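Local coordinates for cell division control protein 45 cdc45 putative (Entamoeba histolytica, PDB 6CC2) that probably acts in eukaryotic DNA replication as the Cdc45 component of the CMG helicase, together with the MCM2-7 ring and GINS, at residues A[287-290]-A[291-295]; A[272-275]-A[276-279]; A[300-303]-A[304-307]; A[263-266]-A[267-271]. One frame throughout, in Å; residues are numbered along the deposited sequence.

Contact 1 (A[287-290]-A[291-295]); sequences RGKE and KFDVL
Lys291 to Val294 give their backbone N-H groups to the carbonyls of Arg287 to Glu290, one turn earlier. The first of these four bonds, Lys291 N to Arg287 O, is the longest at 3.3 Å, and its donor lies in the carbonyl plane. Phe292 N to Gly288 O is 2.9 Å. Asp293 N to Lys289 O is equally short and nearly straight at hydrogen. Val294 N reaches Glu290 O at 3.1 Å.

Side chains pack onto the same carbonyls. Phe292 CB sits 3.4 Å from Gly288 O, and its ring leads on to meet Tyr268 and Phe272. Val294 rests its CG2 branch against Glu290 O. In Asp293, CG stands beside the backbone N (chi1 -74°). This folds the carboxylate back over the turn, with CG 3.4 Å from Lys289 O. Its OD1 is hydrogen-bonded to Tyr268 OH of helix 267-273.

The charges interact loosely. Lys289 runs fully extended, with NZ 5.8 Å from Asp293 OD2, so any attraction acts without contact. Arg287 NE and Glu290 OE1 form a long salt bridge of 4.0 Å. The carboxylate oxygen stands off the guanidinium plane, so the pairing is one of charge rather than of a directed N-H.

Arg287 occupies the N-cap position. The i to i+4 pattern that starts from it is that of the first turns of an alpha helix, here 288-298.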
loop_
_atom_site.group_PDB
_atom_site.type_symbol
_atom_site.label_atom_id
_atom_site.label_comp_id
_atom_site.label_asym_id
_atom_site.label_seq_id
_atom_site.Cartn_x
_atom_site.Cartn_y
_atom_site.Cartn_z
ATOM N N ARG A 287 4.695 26.091 -14.592
ATOM C CA ARG A 287 5.521 26.960 -13.755
ATOM C C ARG A 287 5.244 26.732 -12.268
ATOM O O ARG A 287 5.420 27.631 -11.434
ATOM C CB ARG A 287 5.321 28.437 -14.122
ATOM C CG ARG A 287 6.108 28.879 -15.344
ATOM C CD ARG A 287 5.702 30.273 -15.784
ATOM N NE ARG A 287 6.700 30.875 -16.665
ATOM C CZ ARG A 287 6.523 32.015 -17.325
ATOM N NH1 ARG A 287 5.382 32.682 -17.209
ATOM N NH2 ARG A 287 7.486 32.487 -18.107
ATOM N N GLY A 288 4.803 25.521 -11.925
ATOM C CA GLY A 288 4.433 25.237 -10.549
ATOM C C GLY A 288 5.552 25.484 -9.558
ATOM O O GLY A 288 5.291 25.758 -8.386
ATOM N N LYS A 289 6.807 25.391 -10.008
ATOM C CA LYS A 289 7.930 25.633 -9.111
ATOM C C LYS A 289 8.077 27.112 -8.773
ATOM O O LYS A 289 8.488 27.456 -7.654
ATOM C CB LYS A 289 9.225 25.111 -9.728
ATOM C CG LYS A 289 10.393 25.102 -8.756
ATOM C CD LYS A 289 11.676 24.618 -9.415
ATOM C CE LYS A 289 12.828 24.584 -8.420
ATOM N NZ LYS A 289 14.096 24.123 -9.051
ATOM N N GLU A 290 7.751 28.001 -9.715
ATOM C CA GLU A 290 7.747 29.426 -9.404
ATOM C C GLU A 290 6.677 29.750 -8.374
ATOM O O GLU A 290 6.929 30.505 -7.423
ATOM C CB GLU A 290 7.527 30.253 -10.674
ATOM C CG GLU A 290 8.661 30.152 -11.676
ATOM C CD GLU A 290 8.543 31.176 -12.795
ATOM O OE1 GLU A 290 7.486 31.836 -12.900
ATOM O OE2 GLU A 290 9.513 31.326 -13.567
ATOM N N LYS A 291 5.475 29.182 -8.539
ATOM C CA LYS A 291 4.425 29.381 -7.547
ATOM C C LYS A 291 4.841 28.801 -6.199
ATOM O O LYS A 291 4.518 29.367 -5.145
ATOM C CB LYS A 291 3.123 28.741 -8.025
ATOM C CG LYS A 291 1.918 29.074 -7.160
ATOM C CD LYS A 291 0.651 28.399 -7.687
ATOM C CE LYS A 291 -0.603 29.072 -7.145
ATOM N NZ LYS A 291 -0.568 29.249 -5.663
ATOM N N PHE A 292 5.531 27.662 -6.215
ATOM C CA PHE A 292 5.971 27.034 -4.971
ATOM C C PHE A 292 6.949 27.937 -4.228
ATOM O O PHE A 292 6.796 28.184 -3.023
ATOM C CB PHE A 292 6.612 25.685 -5.266
ATOM C CG PHE A 292 6.952 24.897 -4.039
ATOM C CD1 PHE A 292 6.013 24.667 -3.054
ATOM C CD2 PHE A 292 8.213 24.344 -3.886
ATOM C CE1 PHE A 292 6.316 23.934 -1.944
ATOM C CE2 PHE A 292 8.532 23.620 -2.761
ATOM C CZ PHE A 292 7.578 23.407 -1.790
ATOM N N ASP A 293 7.964 28.439 -4.939
ATOM C CA ASP A 293 8.930 29.337 -4.308
ATOM C C ASP A 293 8.253 30.561 -3.715
ATOM O O ASP A 293 8.696 31.077 -2.673
ATOM C CB ASP A 293 10.005 29.729 -5.322
ATOM C CG ASP A 293 10.979 28.588 -5.609
ATOM O OD1 ASP A 293 10.840 27.499 -5.004
ATOM O OD2 ASP A 293 11.889 28.763 -6.447
ATOM N N VAL A 294 7.188 31.052 -4.360
ATOM C CA VAL A 294 6.435 32.174 -3.806
ATOM C C VAL A 294 5.766 31.769 -2.500
ATOM O O VAL A 294 5.703 32.555 -1.547
ATOM C CB VAL A 294 5.408 32.686 -4.835
ATOM C CG1 VAL A 294 4.362 33.529 -4.156
ATOM C CG2 VAL A 294 6.113 33.467 -5.929
ATOM N N LEU A 295 5.241 30.548 -2.437
ATOM C CA LEU A 295 4.647 30.053 -1.205
ATOM C C LEU A 295 5.687 29.980 -0.089
ATOM O O LEU A 295 5.417 30.381 1.048
ATOM C CB LEU A 295 4.026 28.682 -1.452
ATOM C CG LEU A 295 3.209 27.994 -0.354
ATOM C CD1 LEU A 295 4.089 27.409 0.741
ATOM C CD2 LEU A 295 2.187 28.962 0.230
#

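Contact 2 (A[272-275]-A[276-279]); sequences FHTR and EIAS
Phe272, whose carbonyl oxygen touches Ala278 CB at 3.6 Å, sets ring atom CD2 3.9 Å above one face of the His273 imidazole, offset toward its rim. The Phe272 ring also meets Trp284 edge-to-face. The His273 ring meets Trp265, with the planes about 30° apart.

Beyond the rings the chain turns into a new helix, with Thr274 at the N-cap position. Ala278 N bonds to Thr274 O at 2.8 Å, nearly along the C=O axis. Thr274 turns its methyl CG2 anti to the backbone N, which brings it beside Ile277, 3.6 Å from CG1. The two side chains point the same way. The Thr274 hydroxyl makes no capping bond; OG1 is hydrogen-bonded to Ser270 O and Met260 N.

Arg275 O is gripped twice by Ser279. Ser279 N approaches at 3.0 Å and Ser279 OG at 2.8 Å, from opposite faces of the carbonyl plane. With OG beside its own backbone N (chi1 -64°), the hydroxyl is turned back to the preceding turn. The extended Arg275 chain leads away to Glu456 and Asn404.

The Ser279 hydroxyl donates to a carbonyl of its own helix, so Arg275 O serves two donors of one residue, and the serine's donor is satisfied without a partner from another part of the fold.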
loop_
_atom_site.group_PDB
_atom_site.type_symbol
_atom_site.label_atom_id
_atom_site.label_comp_id
_atom_site.label_asym_id
_atom_site.label_seq_id
_atom_site.Cartn_x
_atom_site.Cartn_y
_atom_site.Cartn_z
ATOM N N PHE A 272 6.571 19.544 -1.471
ATOM C CA PHE A 272 6.287 19.481 -2.908
ATOM C C PHE A 272 5.832 18.091 -3.336
ATOM O O PHE A 272 5.092 17.968 -4.314
ATOM C CB PHE A 272 7.528 19.901 -3.698
ATOM C CG PHE A 272 7.254 20.176 -5.164
ATOM C CD1 PHE A 272 6.743 21.392 -5.564
ATOM C CD2 PHE A 272 7.502 19.210 -6.107
ATOM C CE1 PHE A 272 6.493 21.644 -6.892
ATOM C CE2 PHE A 272 7.246 19.453 -7.457
ATOM C CZ PHE A 272 6.741 20.673 -7.837
ATOM N N HIS A 273 6.238 17.045 -2.636
ATOM C CA HIS A 273 5.933 15.670 -3.031
ATOM C C HIS A 273 4.811 15.022 -2.227
ATOM O O HIS A 273 4.517 13.841 -2.442
ATOM C CB HIS A 273 7.200 14.830 -2.945
ATOM C CG HIS A 273 8.233 15.235 -3.947
ATOM N ND1 HIS A 273 9.115 16.277 -3.730
ATOM C CD2 HIS A 273 8.508 14.766 -5.194
ATOM C CE1 HIS A 273 9.888 16.425 -4.792
ATOM N NE2 HIS A 273 9.536 15.530 -5.696
ATOM N N THR A 274 4.180 15.748 -1.316
ATOM C CA THR A 274 3.006 15.247 -0.600
ATOM C C THR A 274 1.786 15.494 -1.496
ATOM O O THR A 274 1.356 16.627 -1.695
ATOM C CB THR A 274 2.869 15.919 0.756
ATOM O OG1 THR A 274 4.061 15.651 1.537
ATOM C CG2 THR A 274 1.656 15.387 1.499
ATOM N N ARG A 275 1.237 14.405 -2.047
ATOM C CA ARG A 275 0.396 14.512 -3.217
ATOM C C ARG A 275 -0.881 15.293 -2.961
ATOM O O ARG A 275 -1.288 16.101 -3.803
ATOM C CB ARG A 275 0.081 13.113 -3.757
ATOM C CG ARG A 275 1.343 12.396 -4.145
ATOM C CD ARG A 275 1.109 11.001 -4.693
ATOM N NE ARG A 275 2.390 10.325 -4.851
ATOM C CZ ARG A 275 2.535 9.066 -5.259
ATOM N NH1 ARG A 275 1.465 8.331 -5.559
ATOM N NH2 ARG A 275 3.750 8.540 -5.347
ATOM N N GLU A 276 -1.564 15.013 -1.856
ATOM C CA GLU A 276 -2.841 15.690 -1.629
ATOM C C GLU A 276 -2.625 17.172 -1.374
ATOM O O GLU A 276 -3.416 18.005 -1.815
ATOM C CB GLU A 276 -3.583 15.062 -0.441
ATOM C CG GLU A 276 -4.884 15.811 -0.096
ATOM C CD GLU A 276 -5.708 15.126 0.985
ATOM O OE1 GLU A 276 -5.787 13.878 0.984
ATOM O OE2 GLU A 276 -6.276 15.841 1.837
ATOM N N ILE A 277 -1.526 17.510 -0.697
ATOM C CA ILE A 277 -1.255 18.916 -0.379
ATOM C C ILE A 277 -0.806 19.659 -1.617
ATOM O O ILE A 277 -1.295 20.749 -1.923
ATOM C CB ILE A 277 -0.199 18.984 0.748
ATOM C CG1 ILE A 277 -0.622 18.115 1.918
ATOM C CG2 ILE A 277 0.033 20.402 1.182
ATOM C CD1 ILE A 277 -2.003 18.395 2.465
ATOM N N ALA A 278 0.120 19.064 -2.381
ATOM C CA ALA A 278 0.560 19.704 -3.625
ATOM C C ALA A 278 -0.601 19.940 -4.578
ATOM O O ALA A 278 -0.690 20.995 -5.229
ATOM C CB ALA A 278 1.633 18.844 -4.286
ATOM N N SER A 279 -1.527 18.983 -4.662
ATOM C CA SER A 279 -2.676 19.146 -5.536
ATOM C C SER A 279 -3.542 20.325 -5.099
ATOM O O SER A 279 -4.020 21.087 -5.927
ATOM C CB SER A 279 -3.508 17.863 -5.559
ATOM O OG SER A 279 -2.762 16.793 -6.116
#

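Contact 3 (A[300-303]-A[304-307]); sequences GIPL and SQAQ
Gln305 packs against Ile301 and Pro302 at the start of its helix. Its CB lies 3.5 Å from Pro302 O and also touches Ile301 CG2, whose side chain crosses it at about a right angle. Its CG runs alongside the proline ring, 3.8 Å from Pro302 CG. The chain then bends at chi2 (-74°), and at the tip OE1 accepts a hydrogen bond from Ser314 N.

The neighbours fill in round it. Ile301 CG2 meets Ala306 CB at 4.0 Å, the apolar pair of this turn, while the isoleucine also packs on Met317 and Phe321 of helix 315-331. Ser304 OG sits against the proline ring, 3.9 Å from Pro302 CB. Gln307 CB comes within 3.2 Å of Leu303 O, and its extended chain passes that oxygen.

Pro302, at the N-cap position, has a carbonyl that takes two donors. Ala306 N approaches in the carbonyl plane at 2.9 Å. Gln305 N, at 3.0 Å, lies well above that plane, 59° out of it. Gln307 N bonds to Leu303 O at 2.9 Å.

Two residues before Pro302, Gly300 follows helix 288-298 in a Schellman motif. The hydrogen bonds between 300-303 and 304-307 are all backbone bonds. The side chains add apolar and van der Waals contacts, and the Gln305 amide spends its oxygen on the chain further on.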
loop_
_atom_site.group_PDB
_atom_site.type_symbol
_atom_site.label_atom_id
_atom_site.label_comp_id
_atom_site.label_asym_id
_atom_site.label_seq_id
_atom_site.Cartn_x
_atom_site.Cartn_y
_atom_site.Cartn_z
ATOM N N GLY A 300 7.955 33.192 5.052
ATOM C CA GLY A 300 9.104 33.867 5.620
ATOM C C GLY A 300 10.294 32.975 5.847
ATOM O O GLY A 300 11.133 33.274 6.706
ATOM N N ILE A 301 10.401 31.884 5.100
ATOM C CA ILE A 301 11.496 30.931 5.245
ATOM C C ILE A 301 12.401 31.044 4.023
ATOM O O ILE A 301 11.940 30.812 2.898
ATOM C CB ILE A 301 10.971 29.499 5.402
ATOM C CG1 ILE A 301 10.059 29.403 6.630
ATOM C CG2 ILE A 301 12.123 28.508 5.499
ATOM C CD1 ILE A 301 9.310 28.086 6.739
ATOM N N PRO A 302 13.681 31.360 4.187
ATOM C CA PRO A 302 14.577 31.383 3.023
ATOM C C PRO A 302 14.790 29.984 2.454
ATOM O O PRO A 302 14.682 28.972 3.149
ATOM C CB PRO A 302 15.883 31.975 3.577
ATOM C CG PRO A 302 15.840 31.705 5.040
ATOM C CD PRO A 302 14.373 31.724 5.438
ATOM N N LEU A 303 15.108 29.934 1.159
ATOM C CA LEU A 303 15.345 28.634 0.531
ATOM C C LEU A 303 16.532 27.911 1.161
ATOM O O LEU A 303 16.556 26.676 1.201
ATOM C CB LEU A 303 15.564 28.812 -0.966
ATOM C CG LEU A 303 14.337 29.177 -1.795
ATOM C CD1 LEU A 303 14.716 29.190 -3.277
ATOM C CD2 LEU A 303 13.178 28.217 -1.574
ATOM N N SER A 304 17.514 28.648 1.668
ATOM C CA SER A 304 18.655 28.010 2.320
ATOM C C SER A 304 18.226 27.234 3.559
ATOM O O SER A 304 18.882 26.259 3.938
ATOM C CB SER A 304 19.699 29.060 2.698
ATOM O OG SER A 304 19.167 29.955 3.653
ATOM N N GLN A 305 17.149 27.659 4.209
ATOM C CA GLN A 305 16.594 26.921 5.338
ATOM C C GLN A 305 15.634 25.836 4.886
ATOM O O GLN A 305 15.662 24.720 5.417
ATOM C CB GLN A 305 15.886 27.885 6.301
ATOM C CG GLN A 305 16.840 28.730 7.168
ATOM C CD GLN A 305 17.495 27.920 8.285
ATOM O OE1 GLN A 305 16.853 27.100 8.942
ATOM N NE2 GLN A 305 18.783 28.156 8.506
ATOM N N ALA A 306 14.763 26.143 3.922
ATOM C CA ALA A 306 13.752 25.179 3.513
ATOM C C ALA A 306 14.372 23.980 2.808
ATOM O O ALA A 306 13.786 22.891 2.803
ATOM C CB ALA A 306 12.726 25.836 2.586
ATOM N N GLN A 307 15.540 24.164 2.199
ATOM C CA GLN A 307 16.151 23.119 1.381
ATOM C C GLN A 307 17.279 22.364 2.086
ATOM O O GLN A 307 17.873 21.463 1.485
ATOM C CB GLN A 307 16.671 23.724 0.078
ATOM C CG GLN A 307 15.563 24.197 -0.839
ATOM C CD GLN A 307 16.092 24.782 -2.132
ATOM O OE1 GLN A 307 17.232 25.206 -2.197
ATOM N NE2 GLN A 307 15.254 24.800 -3.160
#

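Contact 4 (A[263-266]-A[267-271]); sequences RHWT and LYDSL. With EDO (1,2-ethanediol), chain K.
Thr266 OG1 accepts the backbone N-H of Asp269 at 3.1 Å, and Thr266 O takes that of Ser270 at 2.9 Å. The threonine hydroxyl lies between its backbone N and carbonyl carbon (chi1 70°), which turns it to the Asp269 amide. Thr266 and Asp269 lie side by side, pointing the same way.

Trp265 lays its indole over the same turn. Asp269 CB stands 3.3 Å above one face of the indole, toward its rim at NE1. Ser270 N lies over the same face. The ring and the carboxylate planes are 31° apart.

This is a classic helix N-cap: Thr266 precedes helix 267-273 and its side chain replaces a missing carbonyl for the amide of the third helical residue. Asp269 is that residue, and its negative charge there is probably favoured by the helix start.

Two waters extend the cap. One, at the indole edge and in its plane, accepts from Trp265 NE1 at 2.9 Å and donates to Asp269 OD2. The second donates to the same Asp269 OD2 at 2.7 Å and is hydrogen-bonded to Thr266 OG1.

Further out, Ser270 OG is held by Met260 O. Trp265 also packs on Ile401 and Lys405 of helix 393-417. Ahead of the cap, Arg263 CB lies 4.0 Å over the centre of the His264 ring. Arg263 NH1 donates to O2 of a bound 1,2-ethanediol at 3.0 Å, in the guanidinium plane, and the arginine forms salt bridges with Asp256 and Asp356.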
loop_
_atom_site.group_PDB
_atom_site.type_symbol
_atom_site.label_atom_id
_atom_site.label_comp_id
_atom_site.label_asym_id
_atom_site.label_seq_id
_atom_site.Cartn_x
_atom_site.Cartn_y
_atom_site.Cartn_z
ATOM N N ARG A 263 10.592 14.506 8.471
ATOM C CA ARG A 263 11.726 14.458 9.377
ATOM C C ARG A 263 12.955 13.839 8.739
ATOM O O ARG A 263 14.066 14.071 9.208
ATOM C CB ARG A 263 11.343 13.701 10.651
ATOM C CG ARG A 263 10.472 14.495 11.608
ATOM C CD ARG A 263 10.103 13.671 12.860
ATOM N NE ARG A 263 9.294 12.516 12.462
ATOM C CZ ARG A 263 7.993 12.578 12.205
ATOM N NH1 ARG A 263 7.320 13.711 12.342
ATOM N NH2 ARG A 263 7.357 11.487 11.814
ATOM N N HIS A 264 12.783 13.077 7.662
ATOM C CA HIS A 264 13.874 12.365 7.000
ATOM C C HIS A 264 14.192 12.967 5.639
ATOM O O HIS A 264 14.863 12.342 4.803
ATOM C CB HIS A 264 13.485 10.891 6.909
ATOM C CG HIS A 264 12.929 10.390 8.199
ATOM N ND1 HIS A 264 13.712 10.207 9.321
ATOM C CD2 HIS A 264 11.657 10.132 8.584
ATOM C CE1 HIS A 264 12.938 9.829 10.328
ATOM N NE2 HIS A 264 11.690 9.805 9.911
ATOM N N TRP A 265 13.749 14.188 5.414
ATOM C CA TRP A 265 13.880 14.839 4.114
ATOM C C TRP A 265 14.155 16.312 4.373
ATOM O O TRP A 265 14.881 16.660 5.322
ATOM C CB TRP A 265 12.609 14.621 3.302
ATOM C CG TRP A 265 12.742 14.655 1.828
ATOM C CD1 TRP A 265 13.813 15.035 1.098
ATOM C CD2 TRP A 265 11.742 14.223 0.885
ATOM N NE1 TRP A 265 13.549 14.890 -0.253
ATOM C CE2 TRP A 265 12.276 14.406 -0.402
ATOM C CE3 TRP A 265 10.452 13.718 1.018
ATOM C CZ2 TRP A 265 11.568 14.087 -1.553
ATOM C CZ3 TRP A 265 9.753 13.410 -0.126
ATOM C CH2 TRP A 265 10.314 13.590 -1.392
ATOM N N THR A 266 13.611 17.175 3.512
ATOM C CA THR A 266 13.674 18.626 3.654
ATOM C C THR A 266 12.254 19.170 3.598
ATOM O O THR A 266 11.371 18.560 2.996
ATOM C CB THR A 266 14.495 19.310 2.565
ATOM O OG1 THR A 266 13.806 19.226 1.299
ATOM C CG2 THR A 266 15.894 18.690 2.418
ATOM N N LEU A 267 12.035 20.340 4.208
ATOM C CA LEU A 267 10.714 20.960 4.122
ATOM C C LEU A 267 10.321 21.181 2.672
ATOM O O LEU A 267 9.197 20.870 2.262
ATOM C CB LEU A 267 10.711 22.279 4.880
ATOM C CG LEU A 267 9.473 23.158 4.650
ATOM C CD1 LEU A 267 8.205 22.430 5.041
ATOM C CD2 LEU A 267 9.615 24.486 5.413
ATOM N N TYR A 268 11.252 21.709 1.876
ATOM C CA TYR A 268 10.972 22.072 0.495
ATOM C C TYR A 268 10.474 20.879 -0.299
ATOM O O TYR A 268 9.428 20.948 -0.950
ATOM C CB TYR A 268 12.244 22.645 -0.126
ATOM C CG TYR A 268 12.093 23.248 -1.495
ATOM C CD1 TYR A 268 11.752 24.587 -1.654
ATOM C CD2 TYR A 268 12.316 22.489 -2.621
ATOM C CE1 TYR A 268 11.631 25.157 -2.901
ATOM C CE2 TYR A 268 12.190 23.050 -3.893
ATOM C CZ TYR A 268 11.845 24.380 -4.021
ATOM O OH TYR A 268 11.717 24.937 -5.265
ATOM N N ASP A 269 11.216 19.774 -0.262
ATOM C CA ASP A 269 10.877 18.636 -1.095
ATOM C C ASP A 269 9.788 17.771 -0.485
ATOM O O ASP A 269 8.981 17.201 -1.221
ATOM C CB ASP A 269 12.127 17.825 -1.359
ATOM C CG ASP A 269 12.891 18.345 -2.577
ATOM O OD1 ASP A 269 12.222 18.752 -3.546
ATOM O OD2 ASP A 269 14.127 18.377 -2.545
ATOM N N SER A 270 9.705 17.688 0.844
ATOM C CA SER A 270 8.610 16.927 1.438
ATOM C C SER A 270 7.279 17.563 1.078
ATOM O O SER A 270 6.328 16.887 0.675
ATOM C CB SER A 270 8.796 16.836 2.951
ATOM O OG SER A 270 7.709 16.144 3.547
ATOM N N LEU A 271 7.193 18.881 1.212
ATOM C CA LEU A 271 5.947 19.567 0.884
ATOM C C LEU A 271 5.588 19.408 -0.583
ATOM O O LEU A 271 4.434 19.137 -0.920
ATOM C CB LEU A 271 6.058 21.051 1.246
ATOM C CG LEU A 271 4.848 21.925 0.966
ATOM C CD1 LEU A 271 3.609 21.412 1.655
ATOM C CD2 LEU A 271 5.149 23.360 1.396
HETATM C C1 EDO K . 6.302 18.082 12.284
HETATM O O1 EDO K . 6.271 18.840 13.499
HETATM C C2 EDO K . 7.586 17.260 12.236
HETATM O O2 EDO K . 7.691 16.454 13.415
HETATM O O HOH W 1 15.594 16.059 -1.996
HETATM O O HOH W 2 15.272 20.144 -0.866
#

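In the fold
From the N terminus the order is contact 4, contact 2, contact 1, contact 3. All run in series, so none nests in or crosses another, and each closes only a local turn. Contact 4 opens helix 267-273, contact 2 passes from it into helix 275-281, contact 1 opens helix 288-298, and contact 3 opens helix 303-306. Contacts 4 and 2 share helix 267-273, and contact 1 packs on both. Contact 3 returns the chain to the start: Ala306 O is 2.9 Å from Tyr268 N, a probable hydrogen bond. Contacts 2 and 3 do not touch, with nearest atoms about 9 Å apart.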